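Local coordinates for Alpha/beta hydrolase (Pseudomonas aeruginosa PAO1, PDB 4R1D), which probably hydrolyses lipids as the effector Tle4 of the H2 type VI secretion system and is held in complex with its inhibitor Tli4, at residues 153-158 against 551-556; 146-151 against 204-209; 48-53 against 232-237. All coordinates share one frame; numbering follows the deposited sequence.

Interaction 1 of 3, residues 153-158 against 551-556; sequences RRLDNI and GVIKIT. With CA (calcium ion), chain C.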
loop_
_atom_site.group_PDB
_atom_site.type_symbol
_atom_site.label_atom_id
_atom_site.label_comp_id
_atom_site.label_asym_id
_atom_site.label_seq_id
_atom_site.Cartn_x
_atom_site.Cartn_y
_atom_site.Cartn_z
ATOM N N ARG A 153 -13.101 -24.678 3.448
ATOM C CA ARG A 153 -13.551 -25.953 4.011
ATOM C C ARG A 153 -15.058 -25.986 4.211
ATOM O O ARG A 153 -15.707 -27.005 3.944
ATOM C CB ARG A 153 -12.817 -26.319 5.309
ATOM C CG ARG A 153 -13.079 -25.487 6.547
ATOM C CD ARG A 153 -12.290 -26.080 7.737
ATOM N NE ARG A 153 -12.598 -25.423 9.002
ATOM C CZ ARG A 153 -13.423 -25.916 9.920
ATOM N NH1 ARG A 153 -14.016 -27.091 9.732
ATOM N NH2 ARG A 153 -13.648 -25.235 11.035
ATOM N N ARG A 154 -15.619 -24.876 4.671
ATOM C CA ARG A 154 -17.072 -24.822 4.856
ATOM C C ARG A 154 -17.795 -25.003 3.523
ATOM O O ARG A 154 -18.730 -25.795 3.416
ATOM C CB ARG A 154 -17.492 -23.507 5.529
ATOM C CG ARG A 154 -17.077 -23.398 7.014
ATOM C CD ARG A 154 -18.151 -23.958 7.941
ATOM N NE ARG A 154 -17.855 -23.690 9.345
ATOM C CZ ARG A 154 -17.334 -24.579 10.184
ATOM N NH1 ARG A 154 -17.063 -25.812 9.766
ATOM N NH2 ARG A 154 -17.093 -24.239 11.448
ATOM N N LEU A 155 -17.357 -24.294 2.493
ATOM C CA LEU A 155 -18.066 -24.346 1.210
ATOM C C LEU A 155 -17.834 -25.659 0.456
ATOM O O LEU A 155 -18.613 -26.019 -0.434
ATOM C CB LEU A 155 -17.730 -23.128 0.342
ATOM C CG LEU A 155 -18.190 -21.788 0.936
ATOM C CD1 LEU A 155 -17.520 -20.610 0.230
ATOM C CD2 LEU A 155 -19.716 -21.653 0.882
ATOM N N ASP A 156 -16.766 -26.363 0.821
ATOM C CA ASP A 156 -16.443 -27.669 0.249
ATOM C C ASP A 156 -17.163 -28.786 1.004
ATOM O O ASP A 156 -17.082 -29.956 0.629
ATOM C CB ASP A 156 -14.929 -27.928 0.310
ATOM C CG ASP A 156 -14.158 -27.173 -0.756
ATOM O OD1 ASP A 156 -14.809 -26.574 -1.641
ATOM O OD2 ASP A 156 -12.894 -27.179 -0.716
ATOM N N ASN A 157 -17.868 -28.421 2.069
ATOM C CA ASN A 157 -18.523 -29.398 2.925
ATOM C C ASN A 157 -19.912 -28.955 3.382
ATOM O O ASN A 157 -20.143 -28.805 4.576
ATOM C CB ASN A 157 -17.641 -29.691 4.140
ATOM C CG ASN A 157 -16.372 -30.441 3.763
ATOM O OD1 ASN A 157 -16.396 -31.661 3.570
ATOM N ND2 ASN A 157 -15.261 -29.714 3.631
ATOM N N ILE A 158 -20.825 -28.759 2.433
ATOM C CA ILE A 158 -22.176 -28.300 2.773
ATOM C C ILE A 158 -23.123 -29.476 2.966
ATOM O O ILE A 158 -23.785 -29.597 4.002
ATOM C CB ILE A 158 -22.755 -27.349 1.698
ATOM C CG1 ILE A 158 -21.737 -26.264 1.348
ATOM C CG2 ILE A 158 -24.065 -26.719 2.185
ATOM C CD1 ILE A 158 -22.251 -25.196 0.368
ATOM N N GLY A 551 -23.781 -14.582 3.186
ATOM C CA GLY A 551 -23.833 -13.872 1.924
ATOM C C GLY A 551 -23.566 -14.784 0.728
ATOM O O GLY A 551 -24.270 -14.742 -0.281
ATOM N N VAL A 552 -22.551 -15.629 0.846
ATOM C CA VAL A 552 -22.185 -16.501 -0.269
ATOM C C VAL A 552 -23.324 -17.455 -0.620
ATOM O O VAL A 552 -23.654 -17.641 -1.804
ATOM C CB VAL A 552 -20.903 -17.273 0.029
ATOM C CG1 VAL A 552 -20.675 -18.387 -1.007
ATOM C CG2 VAL A 552 -19.722 -16.300 0.063
ATOM N N ILE A 553 -23.927 -18.047 0.408
ATOM C CA ILE A 553 -25.060 -18.941 0.190
ATOM C C ILE A 553 -26.240 -18.229 -0.486
ATOM O O ILE A 553 -26.807 -18.732 -1.465
ATOM C CB ILE A 553 -25.538 -19.601 1.484
ATOM C CG1 ILE A 553 -24.448 -20.527 2.046
ATOM C CG2 ILE A 553 -26.854 -20.367 1.218
ATOM C CD1 ILE A 553 -23.991 -21.624 1.055
ATOM N N LYS A 554 -26.609 -17.061 0.025
ATOM C CA LYS A 554 -27.700 -16.307 -0.574
ATOM C C LYS A 554 -27.417 -15.897 -2.026
ATOM O O LYS A 554 -28.256 -16.095 -2.909
ATOM C CB LYS A 554 -28.067 -15.102 0.287
ATOM C CG LYS A 554 -28.735 -15.478 1.627
ATOM C CD LYS A 554 -30.075 -16.194 1.410
ATOM C CE LYS A 554 -30.780 -16.489 2.738
ATOM N NZ LYS A 554 -32.219 -16.910 2.556
ATOM N N ILE A 555 -26.226 -15.352 -2.279
ATOM C CA ILE A 555 -25.862 -14.917 -3.622
ATOM C C ILE A 555 -25.889 -16.082 -4.615
ATOM O O ILE A 555 -26.305 -15.927 -5.760
ATOM C CB ILE A 555 -24.469 -14.240 -3.631
ATOM C CG1 ILE A 555 -24.548 -12.915 -2.861
ATOM C CG2 ILE A 555 -23.964 -14.045 -5.097
ATOM C CD1 ILE A 555 -23.200 -12.362 -2.349
ATOM N N THR A 556 -25.425 -17.238 -4.163
ATOM C CA THR A 556 -25.380 -18.460 -4.969
ATOM C C THR A 556 -26.751 -18.891 -5.521
ATOM O O THR A 556 -26.838 -19.517 -6.586
ATOM C CB THR A 556 -24.738 -19.604 -4.140
ATOM O OG1 THR A 556 -23.382 -19.253 -3.827
ATOM C CG2 THR A 556 -24.743 -20.913 -4.895
HETATM CA CA CA C . -12.775 -25.761 -2.877
HETATM O O HOH W 1 -10.596 -27.101 -3.166
HETATM O O HOH W 2 -13.626 -27.653 -4.506
#
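L155 and I158 meet V552 and I553 through aliphatic branches alone, so no flat group offers a face or an edge to this contact; of the flat groups nearby, the N157 amide bonds back to R153 O, and the D156 carboxylate turns to the calcium ion. The amide is held from its ND2, which gives a nearly straight hydrogen bond (167°) to R153 O at 2.8 Å. The acceptor lies almost in the amide plane, and the nitrogen comes in on a lone pair in the plane of that carbonyl, so the side chain bonds back to a carbonyl of the last helical turn. The D156 carboxylate takes the calcium ion between both oxygens, OD1 at 2.5 Å and OD2 at 2.6 Å. Two waters and E152 OE2, F202 O and D203 OD1 complete seven oxygen ligands.

Across the interface, L155 CD2 lies 3.9 Å from V552 CG1, the two side chains crossing at a slant. I158 extends beyond its CG1 (chi2 -175°) while I553 bends there (chi2 -57°), which brings the two CD1 atoms tip to tip at 4.0 Å. L194 and A197 of helix 191-197 touch both isoleucines, and F202 of strand 201-206 touches both L155 and V552. One turn further on, T556 OG1 hydrogen-bonds V552 O at 2.6 Å, from the opposite face of that carbonyl to T556 N, so a buried hydroxyl is satisfied within its own helix. The contact therefore joins the end of helix 141-155 and the loop after it to helix 542-556 by apolar packing, with no hydrogen bond between residues 153-158 and 551-556. Consecutive L155 and D156 face an apolar seam and the calcium ion, so packing and metal binding meet at the helix end.

Interaction 2 of 3, residues 146-151 against 204-209; sequences PVMGLM and VWCAGY
M148 and M151 of helix 141-155 pack on V204 and C206 of strand 201-206, an outermost strand of the parallel sheet of this alpha/beta hydrolase fold. Helix and strand run nearly antiparallel, with 156° between their directions and 9.0 Å between the axes of the short segments. V204 is the residue both methionines share. Its CG1 meets M148 CG at 3.9 Å, the two side chains passing at a slant, and its CG2 lies 4.1 Å from M151 CB. The two valine branches are thus divided between methionines almost one turn apart on the helix. V204 CG2 also rests 3.8 Å from the carbonyl oxygen M148 O, so the strand residue touches the helix backbone as well as its side chains. M148 continues along the strand: CG runs on from CB beside the backbone N (chi1 -75°), the chain stays extended through chi2, and SD reaches C206 CB.

Next outward, W136 and F53 also touch M148, and L549 of helix 542-556 packs on M151, so further apolar groups hem in the two methionines. The backbone of V204 is held from both ends: its N hydrogen-bonds E152 OE1, while its O accepts from R134 NH1 and W136 NE1. E152 also binds the calcium ion, so one glutamate ties this packing to the metal site. W205 points away from the helix, and its side chain touches Y225 and V230 of helix 215-238; helices therefore lie on both faces of the strand. Beyond C206 the strand ends in an inverse gamma turn centred on A207. The last bend of M148, at chi3 (-67°), leaves its CE 4.1 Å from C206 SG.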
loop_
_atom_site.group_PDB
_atom_site.type_symbol
_atom_site.label_atom_id
_atom_site.label_comp_id
_atom_site.label_asym_id
_atom_site.label_seq_id
_atom_site.Cartn_x
_atom_site.Cartn_y
_atom_site.Cartn_z
ATOM N N PRO A 146 -6.823 -17.429 7.907
ATOM C CA PRO A 146 -7.868 -18.206 8.591
ATOM C C PRO A 146 -9.238 -18.109 7.914
ATOM O O PRO A 146 -9.874 -19.135 7.711
ATOM C CB PRO A 146 -7.898 -17.604 10.005
ATOM C CG PRO A 146 -6.519 -17.041 10.204
ATOM C CD PRO A 146 -6.113 -16.525 8.827
ATOM N N VAL A 147 -9.701 -16.918 7.549
ATOM C CA VAL A 147 -11.041 -16.840 6.968
ATOM C C VAL A 147 -11.096 -17.421 5.555
ATOM O O VAL A 147 -12.097 -18.012 5.152
ATOM C CB VAL A 147 -11.606 -15.402 6.996
ATOM C CG1 VAL A 147 -10.851 -14.497 6.020
ATOM C CG2 VAL A 147 -13.110 -15.409 6.698
ATOM N N MET A 148 -10.004 -17.284 4.811
ATOM C CA MET A 148 -9.963 -17.883 3.494
ATOM C C MET A 148 -10.029 -19.410 3.607
ATOM O O MET A 148 -10.719 -20.063 2.838
ATOM C CB MET A 148 -8.729 -17.423 2.720
ATOM C CG MET A 148 -8.883 -15.981 2.211
ATOM S SD MET A 148 -7.579 -15.536 1.026
ATOM C CE MET A 148 -6.121 -15.552 2.076
ATOM N N GLY A 149 -9.330 -19.963 4.588
ATOM C CA GLY A 149 -9.302 -21.403 4.757
ATOM C C GLY A 149 -10.617 -21.910 5.318
ATOM O O GLY A 149 -11.053 -23.020 5.007
ATOM N N LEU A 150 -11.250 -21.098 6.155
ATOM C CA LEU A 150 -12.558 -21.471 6.729
ATOM C C LEU A 150 -13.637 -21.550 5.656
ATOM O O LEU A 150 -14.421 -22.505 5.604
ATOM C CB LEU A 150 -12.973 -20.459 7.800
ATOM C CG LEU A 150 -14.377 -20.684 8.371
ATOM C CD1 LEU A 150 -14.426 -22.024 9.091
ATOM C CD2 LEU A 150 -14.760 -19.563 9.326
ATOM N N MET A 151 -13.712 -20.519 4.820
ATOM C CA MET A 151 -14.684 -20.503 3.747
ATOM C C MET A 151 -14.437 -21.681 2.812
ATOM O O MET A 151 -15.373 -22.322 2.326
ATOM C CB MET A 151 -14.614 -19.178 2.982
ATOM C CG MET A 151 -15.083 -17.991 3.793
ATOM S SD MET A 151 -15.296 -16.502 2.778
ATOM C CE MET A 151 -13.588 -16.142 2.271
ATOM N N VAL A 204 -11.590 -20.492 -3.062
ATOM C CA VAL A 204 -11.255 -19.116 -2.674
ATOM C C VAL A 204 -9.935 -18.682 -3.304
ATOM O O VAL A 204 -8.901 -19.308 -3.071
ATOM C CB VAL A 204 -11.122 -18.980 -1.151
ATOM C CG1 VAL A 204 -10.794 -17.531 -0.771
ATOM C CG2 VAL A 204 -12.424 -19.448 -0.447
ATOM N N TRP A 205 -9.981 -17.597 -4.076
ATOM C CA TRP A 205 -8.799 -17.026 -4.711
ATOM C C TRP A 205 -8.549 -15.670 -4.073
ATOM O O TRP A 205 -9.490 -14.992 -3.680
ATOM C CB TRP A 205 -9.032 -16.848 -6.212
ATOM C CG TRP A 205 -9.175 -18.151 -6.928
ATOM C CD1 TRP A 205 -10.268 -18.968 -6.926
ATOM C CD2 TRP A 205 -8.192 -18.791 -7.754
ATOM N NE1 TRP A 205 -10.028 -20.077 -7.709
ATOM C CE2 TRP A 205 -8.758 -19.997 -8.219
ATOM C CE3 TRP A 205 -6.886 -18.463 -8.142
ATOM C CZ2 TRP A 205 -8.070 -20.872 -9.061
ATOM C CZ3 TRP A 205 -6.200 -19.335 -8.977
ATOM C CH2 TRP A 205 -6.792 -20.531 -9.421
ATOM N N CYS A 206 -7.286 -15.282 -3.964
ATOM C CA CYS A 206 -6.923 -14.094 -3.199
ATOM C C CYS A 206 -6.464 -12.963 -4.110
ATOM O O CYS A 206 -5.360 -13.012 -4.661
ATOM C CB CYS A 206 -5.807 -14.428 -2.223
ATOM S SG CYS A 206 -5.403 -13.081 -1.078
ATOM N N ALA A 207 -7.310 -11.949 -4.253
ATOM C CA ALA A 207 -7.009 -10.828 -5.135
ATOM C C ALA A 207 -6.268 -9.714 -4.413
ATOM O O ALA A 207 -6.775 -8.598 -4.279
ATOM C CB ALA A 207 -8.288 -10.291 -5.767
ATOM N N GLY A 208 -5.060 -10.011 -3.945
ATOM C CA GLY A 208 -4.227 -8.966 -3.365
ATOM C C GLY A 208 -4.025 -7.856 -4.389
ATOM O O GLY A 208 -4.070 -8.098 -5.605
ATOM N N TYR A 209 -3.791 -6.634 -3.914
ATOM C CA TYR A 209 -3.669 -5.499 -4.819
ATOM C C TYR A 209 -2.740 -4.424 -4.263
ATOM O O TYR A 209 -2.460 -4.372 -3.069
ATOM C CB TYR A 209 -5.044 -4.917 -5.152
ATOM C CG TYR A 209 -5.755 -4.341 -3.941
ATOM C CD1 TYR A 209 -6.610 -5.121 -3.179
ATOM C CD2 TYR A 209 -5.584 -3.017 -3.583
ATOM C CE1 TYR A 209 -7.249 -4.601 -2.073
ATOM C CE2 TYR A 209 -6.228 -2.480 -2.472
ATOM C CZ TYR A 209 -7.057 -3.278 -1.729
ATOM O OH TYR A 209 -7.699 -2.744 -0.626
#

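Interaction 3 of 3, residues 48-53 against 232-237; sequences PLPVIF and PFYQKE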
loop_
_atom_site.group_PDB
_atom_site.type_symbol
_atom_site.label_atom_id
_atom_site.label_comp_id
_atom_site.label_asym_id
_atom_site.label_seq_id
_atom_site.Cartn_x
_atom_site.Cartn_y
_atom_site.Cartn_z
ATOM N N PRO A 48 -17.882 -24.927 -11.125
ATOM C CA PRO A 48 -17.042 -24.086 -10.270
ATOM C C PRO A 48 -17.657 -22.718 -10.054
ATOM O O PRO A 48 -18.255 -22.155 -10.973
ATOM C CB PRO A 48 -15.736 -23.971 -11.064
ATOM C CG PRO A 48 -16.130 -24.240 -12.477
ATOM C CD PRO A 48 -17.234 -25.239 -12.408
ATOM N N LEU A 49 -17.514 -22.197 -8.837
ATOM C CA LEU A 49 -18.026 -20.881 -8.486
ATOM C C LEU A 49 -16.938 -20.190 -7.670
ATOM O O LEU A 49 -16.873 -20.353 -6.451
ATOM C CB LEU A 49 -19.317 -21.011 -7.662
ATOM C CG LEU A 49 -20.131 -19.738 -7.422
ATOM C CD1 LEU A 49 -20.248 -18.970 -8.705
ATOM C CD2 LEU A 49 -21.528 -20.051 -6.860
ATOM N N PRO A 50 -16.055 -19.433 -8.339
ATOM C CA PRO A 50 -14.936 -18.858 -7.588
ATOM C C PRO A 50 -15.367 -17.781 -6.600
ATOM O O PRO A 50 -16.199 -16.946 -6.921
ATOM C CB PRO A 50 -14.046 -18.241 -8.686
ATOM C CG PRO A 50 -14.416 -18.962 -9.926
ATOM C CD PRO A 50 -15.914 -19.209 -9.786
ATOM N N VAL A 51 -14.782 -17.831 -5.409
ATOM C CA VAL A 51 -14.935 -16.785 -4.410
ATOM C C VAL A 51 -13.643 -15.973 -4.415
ATOM O O VAL A 51 -12.585 -16.513 -4.132
ATOM C CB VAL A 51 -15.183 -17.391 -3.025
ATOM C CG1 VAL A 51 -15.205 -16.307 -1.951
ATOM C CG2 VAL A 51 -16.515 -18.169 -3.036
ATOM N N ILE A 52 -13.737 -14.682 -4.733
ATOM C CA ILE A 52 -12.561 -13.829 -4.833
ATOM C C ILE A 52 -12.456 -12.981 -3.573
ATOM O O ILE A 52 -13.316 -12.144 -3.312
ATOM C CB ILE A 52 -12.665 -12.857 -6.031
ATOM C CG1 ILE A 52 -13.122 -13.588 -7.299
ATOM C CG2 ILE A 52 -11.320 -12.134 -6.253
ATOM C CD1 ILE A 52 -12.187 -14.697 -7.764
ATOM N N PHE A 53 -11.407 -13.202 -2.793
ATOM C CA PHE A 53 -11.241 -12.452 -1.561
ATOM C C PHE A 53 -10.394 -11.232 -1.856
ATOM O O PHE A 53 -9.316 -11.346 -2.447
ATOM C CB PHE A 53 -10.577 -13.321 -0.491
ATOM C CG PHE A 53 -10.459 -12.643 0.830
ATOM C CD1 PHE A 53 -11.530 -12.624 1.703
ATOM C CD2 PHE A 53 -9.286 -12.000 1.190
ATOM C CE1 PHE A 53 -11.431 -11.999 2.923
ATOM C CE2 PHE A 53 -9.183 -11.369 2.422
ATOM C CZ PHE A 53 -10.270 -11.366 3.282
ATOM N N PRO A 232 -9.001 -18.778 -16.414
ATOM C CA PRO A 232 -8.254 -19.716 -17.264
ATOM C C PRO A 232 -7.850 -20.999 -16.535
ATOM O O PRO A 232 -7.747 -22.050 -17.160
ATOM C CB PRO A 232 -7.030 -18.901 -17.685
ATOM C CG PRO A 232 -7.559 -17.492 -17.754
ATOM C CD PRO A 232 -8.504 -17.398 -16.552
ATOM N N PHE A 233 -7.627 -20.934 -15.229
ATOM C CA PHE A 233 -7.396 -22.175 -14.504
ATOM C C PHE A 233 -8.559 -23.154 -14.717
ATOM O O PHE A 233 -8.334 -24.334 -14.977
ATOM C CB PHE A 233 -7.169 -21.935 -13.007
ATOM C CG PHE A 233 -7.153 -23.204 -12.193
ATOM C CD1 PHE A 233 -5.982 -23.933 -12.043
ATOM C CD2 PHE A 233 -8.312 -23.680 -11.597
ATOM C CE1 PHE A 233 -5.961 -25.108 -11.303
ATOM C CE2 PHE A 233 -8.298 -24.858 -10.854
ATOM C CZ PHE A 233 -7.120 -25.573 -10.709
ATOM N N TYR A 234 -9.797 -22.672 -14.599
ATOM C CA TYR A 234 -10.958 -23.552 -14.757
ATOM C C TYR A 234 -11.163 -23.952 -16.215
ATOM O O TYR A 234 -11.574 -25.080 -16.499
ATOM C CB TYR A 234 -12.228 -22.931 -14.158
ATOM C CG TYR A 234 -12.088 -22.775 -12.670
ATOM C CD1 TYR A 234 -12.212 -23.872 -11.824
ATOM C CD2 TYR A 234 -11.775 -21.546 -12.107
ATOM C CE1 TYR A 234 -12.050 -23.741 -10.456
ATOM C CE2 TYR A 234 -11.608 -21.411 -10.749
ATOM C CZ TYR A 234 -11.749 -22.501 -9.930
ATOM O OH TYR A 234 -11.581 -22.348 -8.571
ATOM N N GLN A 235 -10.854 -23.045 -17.136
ATOM C CA GLN A 235 -10.930 -23.394 -18.556
ATOM C C GLN A 235 -10.099 -24.649 -18.801
ATOM O O GLN A 235 -10.581 -25.623 -19.385
ATOM C CB GLN A 235 -10.434 -22.254 -19.451
ATOM C CG GLN A 235 -10.624 -22.510 -20.955
ATOM C CD GLN A 235 -9.709 -23.604 -21.499
ATOM O OE1 GLN A 235 -8.497 -23.584 -21.274
ATOM N NE2 GLN A 235 -10.291 -24.574 -22.208
ATOM N N LYS A 236 -8.857 -24.626 -18.330
ATOM C CA LYS A 236 -7.939 -25.734 -18.548
ATOM C C LYS A 236 -8.310 -26.963 -17.732
ATOM O O LYS A 236 -8.304 -28.082 -18.239
ATOM C CB LYS A 236 -6.507 -25.310 -18.218
ATOM C CG LYS A 236 -5.521 -26.459 -18.263
ATOM C CD LYS A 236 -4.227 -26.057 -18.951
ATOM C CE LYS A 236 -3.462 -27.292 -19.418
ATOM N NZ LYS A 236 -2.515 -26.981 -20.525
ATOM N N GLU A 237 -8.623 -26.756 -16.461
ATOM C CA GLU A 237 -8.874 -27.863 -15.549
ATOM C C GLU A 237 -10.160 -28.604 -15.897
ATOM O O GLU A 237 -10.223 -29.833 -15.821
ATOM C CB GLU A 237 -8.934 -27.359 -14.104
ATOM C CG GLU A 237 -9.012 -28.466 -13.058
ATOM C CD GLU A 237 -7.746 -29.302 -12.998
ATOM O OE1 GLU A 237 -6.641 -28.716 -13.041
ATOM O OE2 GLU A 237 -7.859 -30.545 -12.912
#
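Y234 packs its ring obliquely against P48 and P50, and its side chain can be followed from helix 215-238 to the calcium site. From CB the ring departs beside the backbone N (chi1 -65°), toward strand 48-54. CG comes within 4.2 Å of P48 CB, and on one side of the ring CD1 and CE1 approach that same P48 CB more closely, at 3.6 Å and 3.7 Å. CE2, across the ring, meets P50 CG at 3.8 Å. The tyrosine slides past each proline in the opposite direction. F233 CD2 lies over the centre of one ring face, 3.7 Å above the plane, so the neighbouring phenylalanine probably helps set how the tyrosine is turned. At the tip, OH hydrogen-bonds D203 OD2 and W205 NE1. D203 binds calcium through its other oxygen, OD1, which makes Y234 a second-shell residue of the metal site. L49, between the prolines, points away from the helix and touches F202. The arrangement is a helix packed on a face of the central parallel sheet, as in alpha/beta hydrolases.

In the fold
All three contacts are largely buried, although P48 of interaction 3 keeps some exposure. Interactions 1 and 2 use successive parts of helix 141-155: interaction 2 on strand 201-206, interaction 1, further along, on helix 542-556. Interaction 3 belongs to the other face of the sheet, where helix 215-238 packs. Strands 48-54 and 201-206 are neighbours, joined by backbone hydrogen bonds such as those of W205 and A207 with F53. The chemistry shifts with place: branched aliphatics between a helix end with its following loop and a second helix in interaction 1, methionine and cysteine sulfur with valine in interaction 2, proline against tyrosine in interaction 3. The calcium site has ligands or second-shell groups beside all three.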